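Local structure of hypothetical protein HI1011 (Haemophilus influenzae, 1YZY) at residues V4-F9 with Y78-S83; L24-M29 with A43-L48; G369-K374 with K384-D389. The protein catalyses the ATP-dependent phosphorylation of 3-oxo-tetronate to 3-oxo-tetronate 4-phosphate, as a four-carbon acid sugar kinase. One frame throughout, in Å; residues are numbered along the deposited sequence.

Contact 1 (V4-F9 with Y78-S83); sequences VIADDF and YFKYCS
I5 and D7 zip strand 4-6 to strand 78-80, which runs parallel to it in the sugar-binding N-terminal domain, through three backbone hydrogen bonds. I5 N gives its proton to Y78 O at 2.8 Å and nearly straight, I5 O takes the one on K80 N at 3.0 Å, and D7 N closes the row on K80 O at 3.1 Å.

On one face of the pair V4, A6, Y78 and K80 rise together. V4 CG1 sits 3.9 Å from K80 CB, the two side chains lying alongside each other, while V4 CG2 rests against Y78 CB; helix 9-20 covers this face with L19, A12 and I15. On the other face the F79 ring turns its edge to the backbone, CD1 lying 3.5 Å from I5 O, and Y81 CD2 covers part of one ring face; helix 93-104 packs on F79 there.

Past the strand ends, D7 folds back over K80 and Y81. Its CG stands between the backbone N and the carbonyl carbon (chi1 78°), which leaves OD1 3.2 Å from K80 O, two acceptors side by side, with Y81 CA and water 2 also next to it. R51 grips both carboxylates directly, by salt bridges to D7 and D8, and water 1 links D7 OD2 to C82 N. D8 is the N-cap of helix 9-20, its OD1 accepting from G11 N. K80 turns at chi2 (88°) and again at chi4 (70°), which brings NZ back to Y81 O, 2.7 Å away.

With one arginine on both acids and water 2 joining both to K80 NZ, the three side chains are held as a single polar cluster.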
# COMPACT_ATOMS: atom_id res chain seq x y z
N VAL A 4 9.56 7.54 1.56
CA VAL A 4 9.55 6.08 1.58
C VAL A 4 9.66 5.55 0.16
O VAL A 4 9.02 6.07 -0.75
CB VAL A 4 8.26 5.55 2.21
CG1 VAL A 4 8.27 4.03 2.26
CG2 VAL A 4 8.06 6.16 3.61
N ILE A 5 10.51 4.55 -0.03
CA ILE A 5 10.70 3.92 -1.32
C ILE A 5 10.30 2.47 -1.15
O ILE A 5 11.06 1.67 -0.62
CB ILE A 5 12.16 3.99 -1.79
CG1 ILE A 5 12.57 5.45 -1.94
CG2 ILE A 5 12.33 3.26 -3.11
CD1 ILE A 5 14.03 5.64 -2.26
N ALA A 6 9.09 2.14 -1.59
CA ALA A 6 8.57 0.78 -1.46
C ALA A 6 8.79 -0.10 -2.69
O ALA A 6 8.61 0.35 -3.82
CB ALA A 6 7.11 0.84 -1.10
N ASP A 7 9.12 -1.37 -2.45
CA ASP A 7 9.40 -2.34 -3.50
C ASP A 7 8.20 -3.09 -4.09
O ASP A 7 8.36 -4.08 -4.81
CB ASP A 7 10.50 -3.32 -3.04
CG ASP A 7 9.98 -4.41 -2.10
OD1 ASP A 7 9.02 -4.19 -1.34
OD2 ASP A 7 10.57 -5.51 -2.13
N ASP A 8 7.00 -2.69 -3.69
CA ASP A 8 5.78 -3.28 -4.23
C ASP A 8 4.56 -2.42 -3.88
O ASP A 8 4.65 -1.56 -2.99
CB ASP A 8 5.60 -4.75 -3.82
CG ASP A 8 4.94 -4.92 -2.46
OD1 ASP A 8 5.13 -4.05 -1.59
OD2 ASP A 8 4.22 -5.93 -2.28
N PHE A 9 3.45 -2.65 -4.56
CA PHE A 9 2.24 -1.88 -4.34
C PHE A 9 1.55 -2.12 -3.00
O PHE A 9 1.23 -1.17 -2.29
CB PHE A 9 1.25 -2.09 -5.49
CG PHE A 9 0.07 -1.18 -5.43
CD1 PHE A 9 0.21 0.18 -5.67
CD2 PHE A 9 -1.18 -1.67 -5.06
CE1 PHE A 9 -0.86 1.04 -5.54
CE2 PHE A 9 -2.26 -0.81 -4.93
CZ PHE A 9 -2.10 0.55 -5.17
N TYR A 78 13.40 5.95 3.75
CA TYR A 78 13.01 4.65 4.25
C TYR A 78 12.80 3.67 3.10
O TYR A 78 11.89 3.85 2.29
CB TYR A 78 11.70 4.81 5.02
CG TYR A 78 11.28 3.62 5.86
CD1 TYR A 78 11.32 3.68 7.25
CD2 TYR A 78 10.83 2.44 5.27
CE1 TYR A 78 10.94 2.60 8.04
CE2 TYR A 78 10.44 1.35 6.05
CZ TYR A 78 10.50 1.44 7.44
OH TYR A 78 10.12 0.38 8.23
N PHE A 79 13.65 2.65 3.03
CA PHE A 79 13.54 1.62 2.01
C PHE A 79 12.65 0.53 2.59
O PHE A 79 13.06 -0.23 3.45
CB PHE A 79 14.94 1.06 1.67
CG PHE A 79 14.93 -0.10 0.72
CD1 PHE A 79 13.87 -0.29 -0.18
CD2 PHE A 79 15.96 -1.04 0.74
CE1 PHE A 79 13.84 -1.39 -1.03
CE2 PHE A 79 15.94 -2.13 -0.11
CZ PHE A 79 14.88 -2.31 -0.99
N LYS A 80 11.42 0.45 2.09
CA LYS A 80 10.43 -0.51 2.55
C LYS A 80 10.32 -1.78 1.72
O LYS A 80 10.02 -1.72 0.52
CB LYS A 80 9.07 0.19 2.65
CG LYS A 80 7.85 -0.71 2.58
CD LYS A 80 7.45 -1.22 3.92
CE LYS A 80 6.19 -2.05 3.84
NZ LYS A 80 6.38 -3.35 3.15
N TYR A 81 10.49 -2.92 2.37
CA TYR A 81 10.39 -4.22 1.72
C TYR A 81 9.40 -5.12 2.48
O TYR A 81 8.74 -4.67 3.42
CB TYR A 81 11.77 -4.87 1.56
CG TYR A 81 12.67 -4.74 2.76
CD1 TYR A 81 12.42 -5.45 3.94
CD2 TYR A 81 13.79 -3.91 2.72
CE1 TYR A 81 13.26 -5.34 5.04
CE2 TYR A 81 14.64 -3.79 3.82
CZ TYR A 81 14.37 -4.51 4.98
OH TYR A 81 15.22 -4.42 6.06
N CYS A 82 9.28 -6.38 2.08
CA CYS A 82 8.33 -7.27 2.73
C CYS A 82 8.77 -7.71 4.13
O CYS A 82 9.97 -7.78 4.42
CB CYS A 82 8.05 -8.49 1.84
SG CYS A 82 6.56 -9.44 2.26
N SER A 83 7.79 -7.99 4.99
CA SER A 83 8.07 -8.43 6.35
C SER A 83 8.68 -9.84 6.43
O SER A 83 9.16 -10.26 7.48
CB SER A 83 6.81 -8.32 7.22
OG SER A 83 5.78 -9.21 6.81
O HOH W 1 11.08 -7.93 -0.17
O HOH W 2 6.95 -3.37 0.32

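Contact 2 (L24-M29 with A43-L48); sequences LSTVQM and AIVISL
T26 meets V45 methyl to methyl across the strand pair: CG2 of T26 lies 3.9 Å from CG2 of V45, the side chains slanting past one another. The threonine keeps OG1 beside the backbone N (chi1 -54°), where it donates to L24 O and lies against the small CB of A43. The alanine therefore sits in a hollow between OG1 of T26 and CD2 of L24, the latter 4.4 Å from A43 CB. Further along this face the extended Q28 passes V45, and its NE2 ends 4.1 Å from S47 CB, with a weak hydrogen bond to S13 of helix 9-20; that helix covers the row through L19, V20 and A12.

The opposite face carries V27, M29, I44 and I46. With CG beside the backbone N (chi1 -61°), M29 lays CG 4.2 Å from I44 CG2, while its CB is 4.2 Å from I46 CG1; further bends take the sulfur end away. I44 CG2 also leans over V27 O at 3.5 Å. W68 and L69 of helix 55-71 pack on the two isoleucines.

Five backbone bonds hold the register, from A43 N to S25 O at one end to S47 N on M29 O, 2.8 Å and nearly straight, at the other. Two parallel strands with helices against both faces make this the alpha/beta core of the sugar-binding N-terminal domain.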
# COMPACT_ATOMS: atom_id res chain seq x y z
N LEU A 24 0.76 11.14 10.51
CA LEU A 24 1.53 11.80 9.46
C LEU A 24 0.76 12.04 8.14
O LEU A 24 0.15 11.12 7.61
CB LEU A 24 2.80 10.99 9.18
CG LEU A 24 4.14 11.61 9.59
CD1 LEU A 24 4.09 12.17 11.01
CD2 LEU A 24 5.25 10.58 9.43
N SER A 25 0.74 13.27 7.64
CA SER A 25 0.06 13.51 6.36
C SER A 25 0.89 12.81 5.28
O SER A 25 2.09 13.06 5.15
CB SER A 25 -0.12 15.01 6.08
OG SER A 25 1.08 15.74 6.13
N THR A 26 0.25 11.93 4.51
CA THR A 26 0.95 11.13 3.51
C THR A 26 0.43 11.18 2.06
O THR A 26 -0.77 11.28 1.82
CB THR A 26 0.95 9.63 3.96
OG1 THR A 26 1.49 9.53 5.29
CG2 THR A 26 1.77 8.75 3.02
N VAL A 27 1.35 11.11 1.11
CA VAL A 27 1.03 11.09 -0.31
C VAL A 27 1.73 9.87 -0.90
O VAL A 27 2.94 9.71 -0.76
CB VAL A 27 1.53 12.35 -1.05
CG1 VAL A 27 1.46 12.13 -2.55
CG2 VAL A 27 0.68 13.54 -0.67
N GLN A 28 0.95 8.98 -1.51
CA GLN A 28 1.51 7.79 -2.13
C GLN A 28 1.51 7.89 -3.65
O GLN A 28 0.46 7.85 -4.29
CB GLN A 28 0.72 6.54 -1.71
CG GLN A 28 1.25 5.24 -2.33
CD GLN A 28 0.35 4.05 -2.06
OE1 GLN A 28 -0.47 4.08 -1.14
NE2 GLN A 28 0.51 3.00 -2.86
N MET A 29 2.70 8.04 -4.23
CA MET A 29 2.86 8.12 -5.67
C MET A 29 3.09 6.73 -6.23
O MET A 29 3.84 5.95 -5.66
CB MET A 29 4.03 9.03 -6.01
CG MET A 29 3.86 10.46 -5.52
SD MET A 29 2.32 11.23 -6.09
CE MET A 29 2.95 12.50 -7.19
N ALA A 43 4.98 12.90 4.77
CA ALA A 43 5.59 11.71 4.17
C ALA A 43 5.12 11.45 2.74
O ALA A 43 3.96 11.68 2.39
CB ALA A 43 5.30 10.48 5.05
N ILE A 44 6.04 11.00 1.90
CA ILE A 44 5.71 10.66 0.53
C ILE A 44 6.23 9.26 0.28
O ILE A 44 7.40 8.99 0.51
CB ILE A 44 6.36 11.61 -0.49
CG1 ILE A 44 5.97 13.06 -0.21
CG2 ILE A 44 5.93 11.23 -1.91
CD1 ILE A 44 6.74 14.07 -1.03
N VAL A 45 5.34 8.36 -0.12
CA VAL A 45 5.69 6.98 -0.41
C VAL A 45 5.66 6.73 -1.93
O VAL A 45 4.66 7.01 -2.58
CB VAL A 45 4.66 6.01 0.23
CG1 VAL A 45 5.08 4.57 -0.03
CG2 VAL A 45 4.53 6.27 1.71
N ILE A 46 6.75 6.23 -2.50
CA ILE A 46 6.78 5.92 -3.93
C ILE A 46 6.72 4.40 -4.11
O ILE A 46 7.58 3.67 -3.62
CB ILE A 46 8.03 6.50 -4.65
CG1 ILE A 46 7.94 8.03 -4.69
CG2 ILE A 46 8.12 5.97 -6.09
CD1 ILE A 46 9.08 8.68 -5.40
N SER A 47 5.65 3.95 -4.75
CA SER A 47 5.40 2.54 -5.02
C SER A 47 6.09 2.08 -6.30
O SER A 47 5.89 2.67 -7.38
CB SER A 47 3.88 2.31 -5.10
OG SER A 47 3.53 1.35 -6.08
N LEU A 48 6.92 1.04 -6.19
CA LEU A 48 7.64 0.49 -7.33
C LEU A 48 7.26 -0.98 -7.55
O LEU A 48 6.37 -1.51 -6.88
CB LEU A 48 9.15 0.60 -7.13
CG LEU A 48 9.81 1.97 -6.92
CD1 LEU A 48 11.25 1.78 -6.45
CD2 LEU A 48 9.78 2.80 -8.20

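Contact 3 (G369-K374 with K384-D389)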
# COMPACT_ATOMS: atom_id res chain seq x y z
N GLY A 369 -1.07 9.61 -8.27
CA GLY A 369 -0.78 9.52 -6.85
C GLY A 369 -1.98 10.00 -6.07
O GLY A 369 -2.91 10.58 -6.64
N PHE A 370 -1.96 9.80 -4.76
CA PHE A 370 -3.07 10.20 -3.92
C PHE A 370 -2.63 10.63 -2.53
O PHE A 370 -1.54 10.29 -2.08
CB PHE A 370 -4.02 9.01 -3.74
CG PHE A 370 -4.49 8.40 -5.03
CD1 PHE A 370 -5.62 8.88 -5.68
CD2 PHE A 370 -3.78 7.35 -5.61
CE1 PHE A 370 -6.04 8.33 -6.89
CE2 PHE A 370 -4.19 6.78 -6.81
CZ PHE A 370 -5.32 7.27 -7.45
N HIS A 371 -3.47 11.44 -1.90
CA HIS A 371 -3.26 11.86 -0.53
C HIS A 371 -3.97 10.80 0.33
O HIS A 371 -5.17 10.60 0.11
CB HIS A 371 -4.01 13.15 -0.24
CG HIS A 371 -3.32 14.37 -0.75
ND1 HIS A 371 -2.53 15.18 0.04
CD2 HIS A 371 -3.28 14.91 -2.00
CE1 HIS A 371 -2.03 16.16 -0.69
NE2 HIS A 371 -2.47 16.02 -1.93
N ILE A 372 -3.29 10.15 1.27
CA ILE A 372 -4.02 9.13 2.04
C ILE A 372 -4.82 9.73 3.20
O ILE A 372 -4.30 10.53 4.00
CB ILE A 372 -2.98 8.12 2.57
CG1 ILE A 372 -1.96 7.79 1.48
CG2 ILE A 372 -3.69 6.85 3.03
CD1 ILE A 372 -2.44 6.80 0.44
N GLY A 373 -6.10 9.34 3.27
CA GLY A 373 -6.99 9.84 4.29
C GLY A 373 -7.54 8.82 5.26
O GLY A 373 -7.04 7.70 5.37
N LYS A 374 -8.63 9.20 5.93
CA LYS A 374 -9.27 8.35 6.94
C LYS A 374 -9.62 6.94 6.50
O LYS A 374 -10.15 6.72 5.41
CB LYS A 374 -10.50 9.05 7.49
CG LYS A 374 -10.84 8.67 8.92
CD LYS A 374 -11.62 9.80 9.55
CE LYS A 374 -12.15 9.42 10.91
NZ LYS A 374 -13.04 10.50 11.41
N LYS A 384 -7.52 11.06 -2.26
CA LYS A 384 -7.79 12.28 -2.99
C LYS A 384 -6.64 12.43 -3.94
O LYS A 384 -5.48 12.37 -3.54
CB LYS A 384 -7.89 13.51 -2.11
CG LYS A 384 -8.43 14.70 -2.92
CD LYS A 384 -8.38 16.02 -2.19
CE LYS A 384 -7.00 16.66 -2.29
NZ LYS A 384 -6.62 16.97 -3.70
N ALA A 385 -6.97 12.57 -5.22
CA ALA A 385 -5.97 12.72 -6.26
C ALA A 385 -5.09 13.92 -5.99
O ALA A 385 -5.51 14.87 -5.34
CB ALA A 385 -6.66 12.87 -7.61
N VAL A 386 -3.84 13.85 -6.43
CA VAL A 386 -2.92 14.98 -6.25
C VAL A 386 -3.19 16.03 -7.34
O VAL A 386 -2.98 17.23 -7.13
CB VAL A 386 -1.43 14.53 -6.30
CG1 VAL A 386 -1.13 13.63 -5.11
CG2 VAL A 386 -1.13 13.80 -7.59
N GLU A 387 -3.68 15.56 -8.49
CA GLU A 387 -3.99 16.41 -9.66
C GLU A 387 -5.20 17.33 -9.51
O GLU A 387 -5.21 18.42 -10.09
CB GLU A 387 -4.19 15.54 -10.90
CG GLU A 387 -2.96 14.76 -11.34
CD GLU A 387 -2.81 13.40 -10.69
OE1 GLU A 387 -3.45 13.12 -9.66
OE2 GLU A 387 -2.05 12.58 -11.24
N GLU A 388 -6.23 16.86 -8.81
CA GLU A 388 -7.45 17.64 -8.61
C GLU A 388 -8.31 17.10 -7.46
O GLU A 388 -8.17 15.96 -7.07
CB GLU A 388 -8.27 17.67 -9.90
CG GLU A 388 -8.57 16.31 -10.52
CD GLU A 388 -9.25 16.41 -11.88
OE1 GLU A 388 -10.02 17.37 -12.11
OE2 GLU A 388 -9.01 15.52 -12.73
N ASP A 389 -9.23 17.93 -6.98
CA ASP A 389 -10.12 17.58 -5.88
C ASP A 389 -11.09 16.44 -6.13
O ASP A 389 -12.31 16.63 -6.07
CB ASP A 389 -10.90 18.81 -5.42
CG ASP A 389 -10.02 19.87 -4.76
OD1 ASP A 389 -8.85 19.56 -4.42
OD2 ASP A 389 -10.52 21.00 -4.56
O HOH W 3 -2.61 17.93 -4.54
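H371 N and K384 O form the firm backbone bond here, 2.8 Å long, nearly straight and in the carbonyl plane; the same K384 O also lies at the edge of the H371 ring. Beyond it, V386 N reaches G369 O only weakly, at 3.4 Å, and F370 CA makes a CA-H...O contact with K384 O.

These bonds belong to a beta hairpin of strands 369-375 and 380-385 in the nucleotide-binding C-terminal domain; the second strand is weakly bonded near its end, and the chain turns off after A385.

Among the packing contacts, the F370 ring brings CD1 to 3.9 Å from A385 CA, and L383 and L392 also touch it. V386 sets both methyls against the G369 backbone, CG1 lying 3.8 Å from G369 O. The H371 ring lies obliquely to V386, its CD2 4.0 Å from V386 CG1; K384 CE is 4.1 Å from that same CD2.

The polar end of K384 is tied within its own segment. Turns at chi3 (83°) and chi4 (61°) curl the chain back until NZ donates to A385 O at 2.9 Å and makes a salt bridge with D389. Water 3 joins 369-374 to 384-389, hydrogen-bonded to H371 NE2 and donating to V386 O.

How the contacts relate
From the N terminus, strand 3-6 comes first, and the chain returns beside it only at 77-80, where contact 1 closes a loop of 68 residues. Contact 2 lies wholly within that loop and closes a much shorter one of 13 residues. Contact 3 follows far along in series, closing a hairpin in the C-terminal domain. Contacts 1 and 2 join directly, V4 N and O pairing with I44 and I46, so strand 43-47 stands between 3-6 and 26-30. Strand 26-30 in turn bonds to strand 369-375, T26 O to I372 N and F370 O to Q28 N, joining the sugar-binding and nucleotide-binding domains. Contacts 1 and 3 do not touch.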